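Side-chain contacts in putative trimethylamine methyltransferase (Rhizobium meliloti, PDB 4YYC), which probably transfers methyl groups, perhaps from a methylated amine such as trimethylamine: residues Ala156-Glu159 against Asp160-Phe164; Phe229-Asp232 against Phe233-Asn237; Phe331-Pro334 against Glu335-Leu338; Gln411-Leu414 against Gly415-Lys419; Gln472-Ile475 against Glu476-Arg480. One frame throughout, in Å; residues are numbered along the deposited sequence.

Overall arrangement
All five contacts are local ones, made along a helix or at its end, and they follow one another along the chain without touching. Contacts 1 and 3 open helices 158-170 and 334-350; their side chains Phe161 and Pro336 each lie about 12 Å from a bound unknown ligand. Contact 2, near the surface, lies across the chain's centre from contacts 3 and 5, with centres about 40 and 53 Å away. Contact 4 is buried within helix 404-420, its nearest atoms about 9 Å from contact 1 and about 11 Å from contact 5. Contacts 3, 4 and 5 touch the second subunit: Glu335 of one chain forms a salt bridge with Lys419 of the other.

Contact 1 (Ala156-Glu159 against Asp160-Phe164); sequences ATIE and DFRNF
Thr157 turns OG1 in between its own backbone N and carbonyl carbon (chi1 64°), while Asp160 swings CG back beside its backbone N (chi1 -62°), and the two side chains meet at the mouth of helix 158-170. Thr157 OG1 accepts from Asp160 N over 3.1 Å, a nearly straight bond. In return Asp160 OD2 takes the N-H of Thr157 at 2.9 Å, using the lone pair that faces away from OD1. This reciprocal exchange is a capping box, with Thr157 as the N-cap, and it satisfies N-H groups that the first turn of a helix cannot pair with preceding carbonyls. The Asp160 carboxylate is buried and has further partners: Arg154 forms a salt bridge to OD2 and Tyr404 OH bonds OD1, which probably offsets its negative charge.

Beyond the cap the ordinary helical ladder begins with Phe161 N to Thr157 O at 2.9 Å. On the flank, Ile158 lays CD1 against Phe161 CB at 4.0 Å, and its CG1 lies beside NE of the extended Arg162 chain. The Phe161 ring leads away to meet His200 and its neighbours Met196 and Ser199 on helix 192-202. Across one turn, a water links Glu159 OE2, unusually closely, with Asn163 ND2, from which it accepts at 3.0 Å; that amide nitrogen also bonds Tyr404 OH.

Contact 2 (Phe229-Asp232 against Phe233-Asn237); sequences FGDD and FVENN
Phe229 and Phe233 make the apolar part of this contact: their rings lie nearly parallel, planes 8° apart, but are offset until little of one ring covers the other, with centroids 5.6 Å apart. The touching atoms are Phe229 CD1 and Phe233 CE1, at 3.7 Å. Phe233 reaches there because its CG stands opposite its backbone N (chi1 -169°), which carries the ring outward from the helix, alongside the Phe229 ring. Val234 adds CG2 against Phe229 CB at 4.0 Å.

Hydrogen bonds form the second group. Gly230, at the N-cap, has a positive phi and starts the short helix 231-236 by accepting from Val234 N at 3.1 Å. At the other end two asparagine amides bond main-chain carbonyls. Asn236 ND2 reaches Asp232 O at 2.8 Å from above the carbonyl plane, whereas Asn237 ND2 meets Phe233 O at 2.9 Å in the plane of the Phe233 carbonyl, on a lone pair. The same Asn237 nitrogen sits over the centre of one face of the Phe233 ring.

Charge is the third element. Asp231, in the conformer given, and Glu235 run side by side, pointing the same way, and Lys226 bridges both carboxylates, which probably offsets their repulsion; His266 also bonds Glu235. Lys226 belongs to helix 215-229, on which Val234 packs, while both phenylalanines rest on Val239, just before strand 240-245.

Contact 3 (Phe331-Pro334 against Glu335-Leu338); sequences FGTP and EPSL
Thr333 presses OG1 against the ring of Pro336, with CD only 3.1 Å away, and this is the tight side of the contact. Having no N-H, Pro336 cannot be capped by that hydroxyl, which bonds Ser321 OG of strand 313-322 instead. Beside it Glu335 folds back, bent at chi2 (78°), and lies along the Pro334 ring, its OE1 3.5 Å from Pro334 CD and 3.7 Å from Thr333 CB. The pattern is a helix N-terminus built with prolines: Thr333 is the N-cap, and Pro334 and Pro336 fall in the first turn of helix 334-350, where a missing N-H costs no helical bond. The ladder picks up with Leu338 N to Pro334 O at 3.0 Å.

The looser side is bridged by a single water. Thr333 O and Ser337 OG stand 4.0 Å apart, and the water joins them, donating to Thr333 O at 2.7 Å; Ser337 is itself buried. Toward the dimer partner, Glu335 OE2 forms a salt bridge with Lys419 of the second subunit, whose side chain also packs on Pro334.

Contact 4 (Gln411-Leu414 against Gly415-Lys419); sequences QDQL and GMMQK
Met416, a selenomethionine modelled in two conformers, reaches back over Gln413 and Asp412 in the one described here. Its CB starts 3.3 Å from Gln413 O, and CG passes Asp412 O at 3.8 Å. Because CG lies beside the backbone N (chi1 -72°) and the chain runs extended beyond it, the selenium is carried toward the preceding turn. There SE meets the amide end of Gln413, with NE2 at 3.7 Å and OE1 at 3.9 Å. The terminal CE goes farthest, coming to 3.6 Å from Gln413 NE2 and to 3.9 Å from Asp412 OD2. This is ordinary packing between residues three and four apart on a buried stretch of helix 404-420, whose backbone ladder runs unbroken here, for example from Met417 N to Gln413 O at 2.9 Å.

Gln413 is bent at chi2 (-64°), which turns its amide toward Met416. Its OE1 accepts from Asn376 ND2 of the second subunit, and Met416 itself packs on Gly332 of that chain. The carboxylate of Asp412 is held in place by Ser462 OG on OD2 and Tyr460 OH on OD1, the latter residue also touching Met416. On another side of the helix, Leu414 and Met417 both pack on Leu378 of helix 368-383 and on Phe137.

Contact 5 (Gln472-Ile475 against Glu476-Arg480); sequences QWEI and EGEKR
Trp473 takes Glu478 over one face of its indole, with CA 3.5 Å from the centroid of the six-membered ring and 15° off its normal, a CH-pi contact. The chain of Glu478 continues across the same ring, CB lying 3.6 Å from CH2. At the indole's edge NE1 donates to Lys479 O at 2.9 Å, which fixes the ring's rotation and ties it to the loop leaving the helix.

The turn that brings these residues under the ring is a Schellman motif: Glu478 N reaches back to Trp473 O at 3.0 Å, Gly477 N bonds Glu474 O at 3.1 Å, and Gly477, the C-prime residue, has positive phi. Thus helix 470-475 ends and the chain turns off across its end, passing the Trp473 ring. Gln472 NE2 adds a nearly straight bond (177°) to Glu476 OE2 at 3.0 Å, met from above the carboxylate plane.

Farther out, one water donates to Trp473 O and accepts from Lys479 N; another donates to Glu474 O and to Glu478 OE2, beside the like-charged Glu474 carboxylate. Trp473 also packs on Val365 of the second subunit, and Arg480, in the conformer given, forms salt bridges with Glu482 of its own chain and of that subunit.

Contact 1 (Ala156-Glu159 against Asp160-Phe164)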
loop_
_atom_site.group_PDB
_atom_site.type_symbol
_atom_site.label_atom_id
_atom_site.label_comp_id
_atom_site.label_asym_id
_atom_site.label_seq_id
_atom_site.Cartn_x
_atom_site.Cartn_y
_atom_site.Cartn_z
ATOM N N ALA A 156 -27.889 7.016 10.096
ATOM C CA ALA A 156 -27.762 7.980 9.012
ATOM C C ALA A 156 -29.120 8.558 8.607
ATOM O O ALA A 156 -30.126 7.878 8.718
ATOM C CB ALA A 156 -27.176 7.268 7.814
ATOM N N THR A 157 -29.098 9.805 8.124
ATOM C CA THR A 157 -30.302 10.520 7.690
ATOM C C THR A 157 -30.129 11.009 6.276
ATOM O O THR A 157 -29.046 10.958 5.702
ATOM C CB THR A 157 -30.531 11.760 8.557
ATOM O OG1 THR A 157 -29.440 12.673 8.378
ATOM C CG2 THR A 157 -30.666 11.375 10.026
ATOM N N ILE A 158 -31.233 11.514 5.708
ATOM C CA ILE A 158 -31.125 12.128 4.378
ATOM C C ILE A 158 -30.208 13.336 4.373
ATOM O O ILE A 158 -29.589 13.616 3.351
ATOM C CB ILE A 158 -32.536 12.426 3.821
ATOM C CG1 ILE A 158 -32.474 12.805 2.345
ATOM C CG2 ILE A 158 -33.247 13.476 4.648
ATOM C CD1 ILE A 158 -32.042 11.703 1.411
ATOM N N GLU A 159 -30.162 14.091 5.464
ATOM C CA GLU A 159 -29.216 15.195 5.572
ATOM C C GLU A 159 -27.768 14.667 5.440
ATOM O O GLU A 159 -26.947 15.240 4.699
ATOM C CB GLU A 159 -29.402 15.970 6.870
ATOM C CG GLU A 159 -28.486 17.154 6.927
ATOM C CD GLU A 159 -28.774 18.074 8.097
ATOM O OE1 GLU A 159 -29.863 17.991 8.749
ATOM O OE2 GLU A 159 -27.859 18.859 8.391
ATOM N N ASP A 160 -27.448 13.546 6.112
ATOM C CA ASP A 160 -26.130 12.971 5.936
ATOM C C ASP A 160 -25.895 12.507 4.507
ATOM O O ASP A 160 -24.803 12.693 3.944
ATOM C CB ASP A 160 -25.914 11.741 6.840
ATOM C CG ASP A 160 -26.000 12.048 8.281
ATOM O OD1 ASP A 160 -25.260 12.946 8.748
ATOM O OD2 ASP A 160 -26.805 11.377 8.961
ATOM N N PHE A 161 -26.907 11.869 3.924
ATOM C CA PHE A 161 -26.797 11.419 2.517
ATOM C C PHE A 161 -26.404 12.602 1.628
ATOM O O PHE A 161 -25.451 12.573 0.853
ATOM C CB PHE A 161 -28.143 10.842 2.078
ATOM C CG PHE A 161 -28.101 10.083 0.785
ATOM C CD1 PHE A 161 -28.112 10.729 -0.464
ATOM C CD2 PHE A 161 -28.004 8.703 0.793
ATOM C CE1 PHE A 161 -28.033 9.997 -1.635
ATOM C CE2 PHE A 161 -27.929 7.986 -0.373
ATOM C CZ PHE A 161 -27.942 8.649 -1.597
ATOM N N ARG A 162 -27.136 13.691 1.790
ATOM C CA ARG A 162 -26.836 14.890 1.016
ATOM C C ARG A 162 -25.425 15.410 1.293
ATOM O O ARG A 162 -24.712 15.783 0.352
ATOM C CB ARG A 162 -27.866 15.970 1.276
ATOM C CG ARG A 162 -29.185 15.626 0.630
ATOM C CD ARG A 162 -30.250 16.565 1.101
ATOM N NE ARG A 162 -31.497 16.327 0.418
ATOM C CZ ARG A 162 -32.582 17.082 0.604
ATOM N NH1 ARG A 162 -32.583 18.126 1.463
ATOM N NH2 ARG A 162 -33.667 16.798 -0.103
ATOM N N ASN A 163 -25.016 15.417 2.554
ATOM C CA ASN A 163 -23.664 15.857 2.873
ATOM C C ASN A 163 -22.602 15.007 2.143
ATOM O O ASN A 163 -21.602 15.553 1.669
ATOM C CB ASN A 163 -23.406 15.868 4.361
ATOM C CG ASN A 163 -24.092 17.003 5.071
ATOM O OD1 ASN A 163 -24.456 18.005 4.447
ATOM N ND2 ASN A 163 -24.259 16.876 6.377
ATOM N N PHE A 164 -22.777 13.701 2.112
ATOM C CA PHE A 164 -21.833 12.828 1.414
ATOM C C PHE A 164 -21.852 13.066 -0.080
ATOM O O PHE A 164 -20.795 13.040 -0.695
ATOM C CB PHE A 164 -22.007 11.357 1.753
ATOM C CG PHE A 164 -21.439 10.981 3.123
ATOM C CD1 PHE A 164 -20.067 10.878 3.319
ATOM C CD2 PHE A 164 -22.281 10.669 4.202
ATOM C CE1 PHE A 164 -19.547 10.531 4.562
ATOM C CE2 PHE A 164 -21.752 10.352 5.472
ATOM C CZ PHE A 164 -20.387 10.320 5.637
HETATM O O HOH W 1 -25.387 19.068 8.079
#

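Contact 2 (Phe229-Asp232 against Phe233-Asn237)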
loop_
_atom_site.group_PDB
_atom_site.type_symbol
_atom_site.label_atom_id
_atom_site.label_comp_id
_atom_site.label_asym_id
_atom_site.label_seq_id
_atom_site.Cartn_x
_atom_site.Cartn_y
_atom_site.Cartn_z
ATOM N N PHE A 229 -32.034 12.965 -18.706
ATOM C CA PHE A 229 -31.184 12.817 -19.906
ATOM C C PHE A 229 -31.977 12.691 -21.219
ATOM O O PHE A 229 -31.400 12.859 -22.313
ATOM C CB PHE A 229 -30.397 11.520 -19.787
ATOM C CG PHE A 229 -29.294 11.548 -18.785
ATOM C CD1 PHE A 229 -28.047 12.030 -19.129
ATOM C CD2 PHE A 229 -29.472 11.025 -17.504
ATOM C CE1 PHE A 229 -26.989 12.014 -18.236
ATOM C CE2 PHE A 229 -28.421 11.033 -16.580
ATOM C CZ PHE A 229 -27.189 11.529 -16.944
ATOM N N GLY A 230 -33.264 12.361 -21.142
ATOM C CA GLY A 230 -34.048 12.009 -22.333
ATOM C C GLY A 230 -34.289 10.517 -22.483
ATOM O O GLY A 230 -33.423 9.694 -22.121
ATOM N N ASP A 231 -35.464 10.162 -22.996
ATOM C CA ASP A 231 -35.861 8.762 -23.101
ATOM C C ASP A 231 -34.917 7.979 -24.017
ATOM O O ASP A 231 -34.380 6.947 -23.606
ATOM C CB ASP A 231 -37.328 8.626 -23.576
ATOM C CG ASP A 231 -37.865 7.186 -23.450
ATOM O OD1 ASP A 231 -37.200 6.245 -23.907
ATOM O OD2 ASP A 231 -38.957 6.972 -22.869
ATOM N N ASP A 232 -34.707 8.451 -25.250
ATOM C CA ASP A 232 -33.841 7.694 -26.164
ATOM C C ASP A 232 -32.392 7.668 -25.671
ATOM O O ASP A 232 -31.719 6.644 -25.827
ATOM C CB ASP A 232 -33.893 8.203 -27.598
ATOM C CG ASP A 232 -35.255 8.025 -28.224
ATOM O OD1 ASP A 232 -35.824 6.914 -28.147
ATOM O OD2 ASP A 232 -35.771 9.004 -28.790
ATOM N N PHE A 233 -31.945 8.751 -25.049
ATOM C CA PHE A 233 -30.582 8.803 -24.512
ATOM C C PHE A 233 -30.328 7.679 -23.522
ATOM O O PHE A 233 -29.304 7.008 -23.617
ATOM C CB PHE A 233 -30.277 10.138 -23.875
ATOM C CG PHE A 233 -28.816 10.323 -23.559
ATOM C CD1 PHE A 233 -28.274 9.845 -22.391
ATOM C CD2 PHE A 233 -28.001 10.981 -24.442
ATOM C CE1 PHE A 233 -26.935 10.037 -22.098
ATOM C CE2 PHE A 233 -26.655 11.175 -24.174
ATOM C CZ PHE A 233 -26.118 10.710 -22.995
ATOM N N VAL A 234 -31.248 7.465 -22.587
ATOM C CA VAL A 234 -31.074 6.402 -21.602
ATOM C C VAL A 234 -31.087 5.009 -22.243
ATOM O O VAL A 234 -30.296 4.138 -21.871
ATOM C CB VAL A 234 -32.115 6.538 -20.481
ATOM C CG1 VAL A 234 -32.126 5.323 -19.586
ATOM C CG2 VAL A 234 -31.871 7.837 -19.717
ATOM N N GLU A 235 -31.963 4.793 -23.234
ATOM C CA GLU A 235 -31.998 3.489 -23.886
ATOM C C GLU A 235 -30.724 3.189 -24.670
ATOM O O GLU A 235 -30.458 2.036 -24.970
ATOM C CB GLU A 235 -33.197 3.399 -24.838
ATOM C CG GLU A 235 -34.552 3.381 -24.144
ATOM C CD GLU A 235 -34.773 2.162 -23.247
ATOM O OE1 GLU A 235 -34.338 1.024 -23.571
ATOM O OE2 GLU A 235 -35.371 2.334 -22.167
ATOM N N ASN A 236 -29.946 4.215 -24.989
ATOM C CA ASN A 236 -28.760 4.045 -25.799
ATOM C C ASN A 236 -27.431 4.244 -25.064
ATOM O O ASN A 236 -26.388 4.022 -25.652
ATOM C CB ASN A 236 -28.839 4.994 -26.987
ATOM C CG ASN A 236 -29.838 4.532 -28.018
ATOM O OD1 ASN A 236 -29.603 3.550 -28.703
ATOM N ND2 ASN A 236 -30.996 5.207 -28.096
ATOM N N ASN A 237 -27.462 4.652 -23.803
ATOM C CA ASN A 237 -26.233 5.046 -23.091
ATOM C C ASN A 237 -26.374 4.702 -21.611
ATOM O O ASN A 237 -27.421 4.965 -20.990
ATOM C CB ASN A 237 -26.026 6.543 -23.149
ATOM C CG ASN A 237 -25.842 7.068 -24.555
ATOM O OD1 ASN A 237 -24.748 6.978 -25.126
ATOM N ND2 ASN A 237 -26.905 7.579 -25.143
#

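Contact 3 (Phe331-Pro334 against Glu335-Leu338)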
loop_
_atom_site.group_PDB
_atom_site.type_symbol
_atom_site.label_atom_id
_atom_site.label_comp_id
_atom_site.label_asym_id
_atom_site.label_seq_id
_atom_site.Cartn_x
_atom_site.Cartn_y
_atom_site.Cartn_z
ATOM N N PHE A 331 -10.010 -7.109 7.215
ATOM C CA PHE A 331 -9.625 -6.386 6.012
ATOM C C PHE A 331 -8.141 -6.055 6.081
ATOM O O PHE A 331 -7.530 -6.032 7.163
ATOM C CB PHE A 331 -10.398 -5.042 5.974
ATOM C CG PHE A 331 -11.888 -5.230 5.934
ATOM C CD1 PHE A 331 -12.602 -5.358 7.114
ATOM C CD2 PHE A 331 -12.530 -5.337 4.738
ATOM C CE1 PHE A 331 -13.982 -5.575 7.088
ATOM C CE2 PHE A 331 -13.920 -5.560 4.692
ATOM C CZ PHE A 331 -14.617 -5.651 5.895
ATOM N N GLY A 332 -7.583 -5.746 4.909
ATOM C CA GLY A 332 -6.209 -5.283 4.895
ATOM C C GLY A 332 -5.154 -6.340 5.044
ATOM O O GLY A 332 -3.996 -6.025 5.198
ATOM N N THR A 333 -5.565 -7.603 4.987
ATOM C CA THR A 333 -4.719 -8.759 5.188
ATOM C C THR A 333 -4.263 -9.281 3.842
ATOM O O THR A 333 -4.760 -8.848 2.790
ATOM C CB THR A 333 -5.530 -9.847 5.929
ATOM O OG1 THR A 333 -6.788 -9.971 5.275
ATOM C CG2 THR A 333 -5.785 -9.449 7.355
ATOM N N PRO A 334 -3.327 -10.232 3.842
ATOM C CA PRO A 334 -2.755 -10.630 2.539
ATOM C C PRO A 334 -3.719 -11.336 1.610
ATOM O O PRO A 334 -3.736 -11.066 0.402
ATOM C CB PRO A 334 -1.620 -11.576 2.934
ATOM C CG PRO A 334 -1.263 -11.184 4.318
ATOM C CD PRO A 334 -2.510 -10.697 4.974
ATOM N N GLU A 335 -4.563 -12.186 2.181
ATOM C CA GLU A 335 -5.387 -13.090 1.362
ATOM C C GLU A 335 -6.382 -12.304 0.463
ATOM O O GLU A 335 -6.390 -12.532 -0.761
ATOM C CB GLU A 335 -6.044 -14.142 2.237
ATOM C CG GLU A 335 -5.025 -15.000 2.996
ATOM C CD GLU A 335 -4.343 -14.379 4.273
ATOM O OE1 GLU A 335 -4.775 -13.328 4.857
ATOM O OE2 GLU A 335 -3.314 -14.958 4.748
ATOM N N PRO A 336 -7.113 -11.291 0.997
ATOM C CA PRO A 336 -7.992 -10.525 0.129
ATOM C C PRO A 336 -7.257 -9.758 -0.977
ATOM O O PRO A 336 -7.788 -9.601 -2.075
ATOM C CB PRO A 336 -8.723 -9.542 1.072
ATOM C CG PRO A 336 -8.598 -10.162 2.416
ATOM C CD PRO A 336 -7.354 -10.988 2.423
ATOM N N SER A 337 -6.028 -9.325 -0.714
ATOM C CA SER A 337 -5.273 -8.629 -1.744
ATOM C C SER A 337 -4.898 -9.601 -2.864
ATOM O O SER A 337 -4.992 -9.269 -4.046
ATOM C CB SER A 337 -4.025 -7.933 -1.199
ATOM O OG SER A 337 -4.422 -6.727 -0.534
ATOM N N LEU A 338 -4.449 -10.775 -2.499
ATOM C CA LEU A 338 -4.087 -11.771 -3.505
ATOM C C LEU A 338 -5.289 -12.206 -4.322
ATOM O O LEU A 338 -5.211 -12.316 -5.555
ATOM C CB LEU A 338 -3.456 -13.016 -2.859
ATOM C CG LEU A 338 -2.083 -12.738 -2.233
ATOM C CD1 LEU A 338 -1.638 -13.938 -1.386
ATOM C CD2 LEU A 338 -1.005 -12.349 -3.204
HETATM O O HOH W 2 -5.966 -6.651 1.734
#

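Contact 4 (Gln411-Leu414 against Gly415-Lys419)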
loop_
_atom_site.group_PDB
_atom_site.type_symbol
_atom_site.label_atom_id
_atom_site.label_comp_id
_atom_site.label_asym_id
_atom_site.label_seq_id
_atom_site.Cartn_x
_atom_site.Cartn_y
_atom_site.Cartn_z
ATOM N N GLN A 411 -10.226 10.394 0.676
ATOM C CA GLN A 411 -10.238 11.110 -0.606
ATOM C C GLN A 411 -8.897 11.768 -0.931
ATOM O O GLN A 411 -8.539 11.936 -2.113
ATOM C CB GLN A 411 -11.444 12.071 -0.738
ATOM C CG GLN A 411 -11.455 13.256 0.167
ATOM C CD GLN A 411 -10.575 14.389 -0.267
ATOM O OE1 GLN A 411 -10.542 14.758 -1.434
ATOM N NE2 GLN A 411 -9.823 14.942 0.665
ATOM N N ASP A 412 -8.183 12.153 0.114
ATOM C CA ASP A 412 -6.828 12.671 -0.030
ATOM C C ASP A 412 -5.904 11.591 -0.616
ATOM O O ASP A 412 -5.160 11.834 -1.595
ATOM C CB ASP A 412 -6.373 13.197 1.331
ATOM C CG ASP A 412 -5.019 13.788 1.318
ATOM O OD1 ASP A 412 -4.600 14.365 0.275
ATOM O OD2 ASP A 412 -4.343 13.697 2.378
ATOM N N GLN A 413 -6.022 10.375 -0.094
ATOM C CA GLN A 413 -5.303 9.247 -0.644
ATOM C C GLN A 413 -5.673 9.022 -2.095
ATOM O O GLN A 413 -4.816 8.674 -2.933
ATOM C CB GLN A 413 -5.479 7.977 0.213
ATOM C CG GLN A 413 -4.893 8.111 1.602
ATOM C CD GLN A 413 -3.367 8.293 1.578
ATOM O OE1 GLN A 413 -2.654 7.501 0.951
ATOM N NE2 GLN A 413 -2.883 9.336 2.221
ATOM N N LEU A 414 -6.950 9.189 -2.424
ATOM C CA LEU A 414 -7.354 9.002 -3.815
ATOM C C LEU A 414 -6.617 9.958 -4.739
ATOM O O LEU A 414 -6.308 9.593 -5.881
ATOM C CB LEU A 414 -8.870 9.127 -3.995
ATOM C CG LEU A 414 -9.736 8.169 -3.171
ATOM C CD1 LEU A 414 -11.187 8.507 -3.469
ATOM C CD2 LEU A 414 -9.430 6.705 -3.460
ATOM N N GLY A 415 -6.413 11.207 -4.305
ATOM C CA GLY A 415 -5.628 12.153 -5.124
ATOM C C GLY A 415 -4.198 11.655 -5.353
ATOM O O GLY A 415 -3.645 11.840 -6.454
HETATM N N MSE A 416 -3.635 10.982 -4.351
HETATM C CA MSE A 416 -2.270 10.435 -4.482
HETATM C C MSE A 416 -2.302 9.315 -5.489
HETATM O O MSE A 416 -1.413 9.214 -6.326
HETATM C CB MSE A 416 -1.756 9.949 -3.143
HETATM C CG MSE A 416 -1.465 11.178 -2.329
HETATM SE SE MSE A 416 -0.738 10.502 -0.610
HETATM C CE MSE A 416 -1.422 12.095 0.395
HETATM N N MSE A 417 -3.318 8.481 -5.446
HETATM C CA MSE A 417 -3.435 7.383 -6.397
HETATM C C MSE A 417 -3.610 7.898 -7.824
HETATM O O MSE A 417 -3.015 7.385 -8.769
HETATM C CB MSE A 417 -4.612 6.450 -6.093
HETATM C CG MSE A 417 -4.553 5.799 -4.719
HETATM SE SE MSE A 417 -2.981 4.650 -4.404
HETATM C CE MSE A 417 -2.738 4.878 -2.427
ATOM N N GLN A 418 -4.374 8.975 -7.994
ATOM C CA GLN A 418 -4.563 9.593 -9.292
ATOM C C GLN A 418 -3.227 10.075 -9.859
ATOM O O GLN A 418 -2.940 9.869 -11.039
ATOM C CB GLN A 418 -5.566 10.762 -9.157
ATOM C CG GLN A 418 -5.804 11.519 -10.431
ATOM C CD GLN A 418 -7.237 11.590 -10.910
ATOM O OE1 GLN A 418 -8.178 11.612 -10.105
ATOM N NE2 GLN A 418 -7.406 11.745 -12.213
ATOM N N LYS A 419 -2.425 10.687 -9.021
ATOM C CA LYS A 419 -1.117 11.171 -9.484
ATOM C C LYS A 419 -0.166 9.998 -9.774
ATOM O O LYS A 419 0.532 10.009 -10.799
ATOM C CB LYS A 419 -0.546 12.133 -8.449
ATOM C CG LYS A 419 0.832 12.670 -8.782
ATOM C CD LYS A 419 0.802 13.520 -10.078
ATOM C CE LYS A 419 2.194 14.065 -10.391
ATOM N NZ LYS A 419 2.713 14.844 -9.225
#

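Contact 5 (Gln472-Ile475 against Glu476-Arg480)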
loop_
_atom_site.group_PDB
_atom_site.type_symbol
_atom_site.label_atom_id
_atom_site.label_comp_id
_atom_site.label_asym_id
_atom_site.label_seq_id
_atom_site.Cartn_x
_atom_site.Cartn_y
_atom_site.Cartn_z
ATOM N N GLN A 472 5.977 23.277 16.023
ATOM C CA GLN A 472 4.842 23.923 15.426
ATOM C C GLN A 472 3.552 23.139 15.631
ATOM O O GLN A 472 2.518 23.670 15.965
ATOM C CB GLN A 472 5.075 24.194 13.943
ATOM C CG GLN A 472 3.872 24.888 13.303
ATOM C CD GLN A 472 4.086 25.365 11.880
ATOM O OE1 GLN A 472 5.168 25.238 11.319
ATOM N NE2 GLN A 472 3.036 25.921 11.292
ATOM N N TRP A 473 3.638 21.827 15.474
ATOM C CA TRP A 473 2.466 20.965 15.624
ATOM C C TRP A 473 1.933 20.996 17.070
ATOM O O TRP A 473 0.721 21.000 17.295
ATOM C CB TRP A 473 2.833 19.554 15.162
ATOM C CG TRP A 473 1.847 18.453 15.472
ATOM C CD1 TRP A 473 0.806 18.032 14.699
ATOM C CD2 TRP A 473 1.861 17.612 16.631
ATOM N NE1 TRP A 473 0.189 16.938 15.311
ATOM C CE2 TRP A 473 0.814 16.684 16.499
ATOM C CE3 TRP A 473 2.688 17.525 17.737
ATOM C CZ2 TRP A 473 0.532 15.724 17.484
ATOM C CZ3 TRP A 473 2.419 16.555 18.704
ATOM C CH2 TRP A 473 1.356 15.668 18.562
ATOM N N GLU A 474 2.830 21.102 18.040
ATOM C CA GLU A 474 2.446 21.215 19.465
ATOM C C GLU A 474 1.768 22.563 19.697
ATOM O O GLU A 474 0.720 22.616 20.366
ATOM C CB GLU A 474 3.681 21.021 20.358
ATOM C CG GLU A 474 3.386 21.071 21.842
ATOM C CD GLU A 474 4.642 21.023 22.715
ATOM O OE1 GLU A 474 5.707 21.582 22.383
ATOM O OE2 GLU A 474 4.530 20.437 23.806
ATOM N N ILE A 475 2.319 23.652 19.135
ATOM C CA ILE A 475 1.678 24.996 19.190
ATOM C C ILE A 475 0.258 24.995 18.603
ATOM O O ILE A 475 -0.664 25.636 19.129
ATOM C CB ILE A 475 2.562 26.035 18.455
ATOM C CG1 ILE A 475 3.790 26.330 19.300
ATOM C CG2 ILE A 475 1.837 27.332 18.111
ATOM C CD1 ILE A 475 4.907 27.004 18.539
ATOM N N GLU A 476 0.095 24.213 17.549
ATOM C CA GLU A 476 -1.181 24.098 16.869
ATOM C C GLU A 476 -2.080 23.011 17.457
ATOM O O GLU A 476 -2.974 22.539 16.745
ATOM C CB GLU A 476 -0.957 23.899 15.395
ATOM C CG GLU A 476 -0.236 25.085 14.783
ATOM C CD GLU A 476 -0.018 25.075 13.290
ATOM O OE1 GLU A 476 -0.321 24.094 12.602
ATOM O OE2 GLU A 476 0.498 26.102 12.812
ATOM N N GLY A 477 -1.852 22.547 18.683
ATOM C CA GLY A 477 -2.820 21.722 19.410
ATOM C C GLY A 477 -2.604 20.222 19.350
ATOM O O GLY A 477 -3.504 19.472 19.759
ATOM N N GLU A 478 -1.428 19.786 18.929
ATOM C CA GLU A 478 -1.132 18.362 18.935
ATOM C C GLU A 478 -2.250 17.558 18.238
ATOM O O GLU A 478 -2.702 16.536 18.737
ATOM C CB GLU A 478 -0.901 17.848 20.340
ATOM C CG GLU A 478 0.282 18.541 21.034
ATOM C CD GLU A 478 0.479 18.085 22.463
ATOM O OE1 GLU A 478 0.816 16.912 22.687
ATOM O OE2 GLU A 478 0.329 18.897 23.347
ATOM N N LYS A 479 -2.635 18.023 17.064
ATOM C CA LYS A 479 -3.803 17.459 16.371
ATOM C C LYS A 479 -3.503 16.199 15.577
ATOM O O LYS A 479 -2.517 16.135 14.831
ATOM C CB LYS A 479 -4.406 18.499 15.439
ATOM C CG LYS A 479 -4.994 19.720 16.110
ATOM C CD LYS A 479 -5.512 20.714 15.132
ATOM C CE LYS A 479 -6.154 21.879 15.889
ATOM N NZ LYS A 479 -6.725 22.887 14.986
ATOM N N ARG A 480 -4.393 15.237 15.706
ATOM C CA ARG A 480 -4.367 14.069 14.843
ATOM C C ARG A 480 -5.043 14.436 13.513
ATOM O O ARG A 480 -5.823 15.380 13.404
ATOM C CB ARG A 480 -5.064 12.908 15.532
ATOM C CG ARG A 480 -4.337 12.482 16.779
ATOM C CD ARG A 480 -5.198 11.551 17.600
ATOM N NE ARG A 480 -5.595 10.368 16.859
ATOM C CZ ARG A 480 -4.876 9.252 16.751
ATOM N NH1 ARG A 480 -5.350 8.252 16.045
ATOM N NH2 ARG A 480 -3.701 9.130 17.341
HETATM O O HOH W 3 -1.437 20.298 15.686
HETATM O O HOH W 4 -0.400 21.606 22.684
#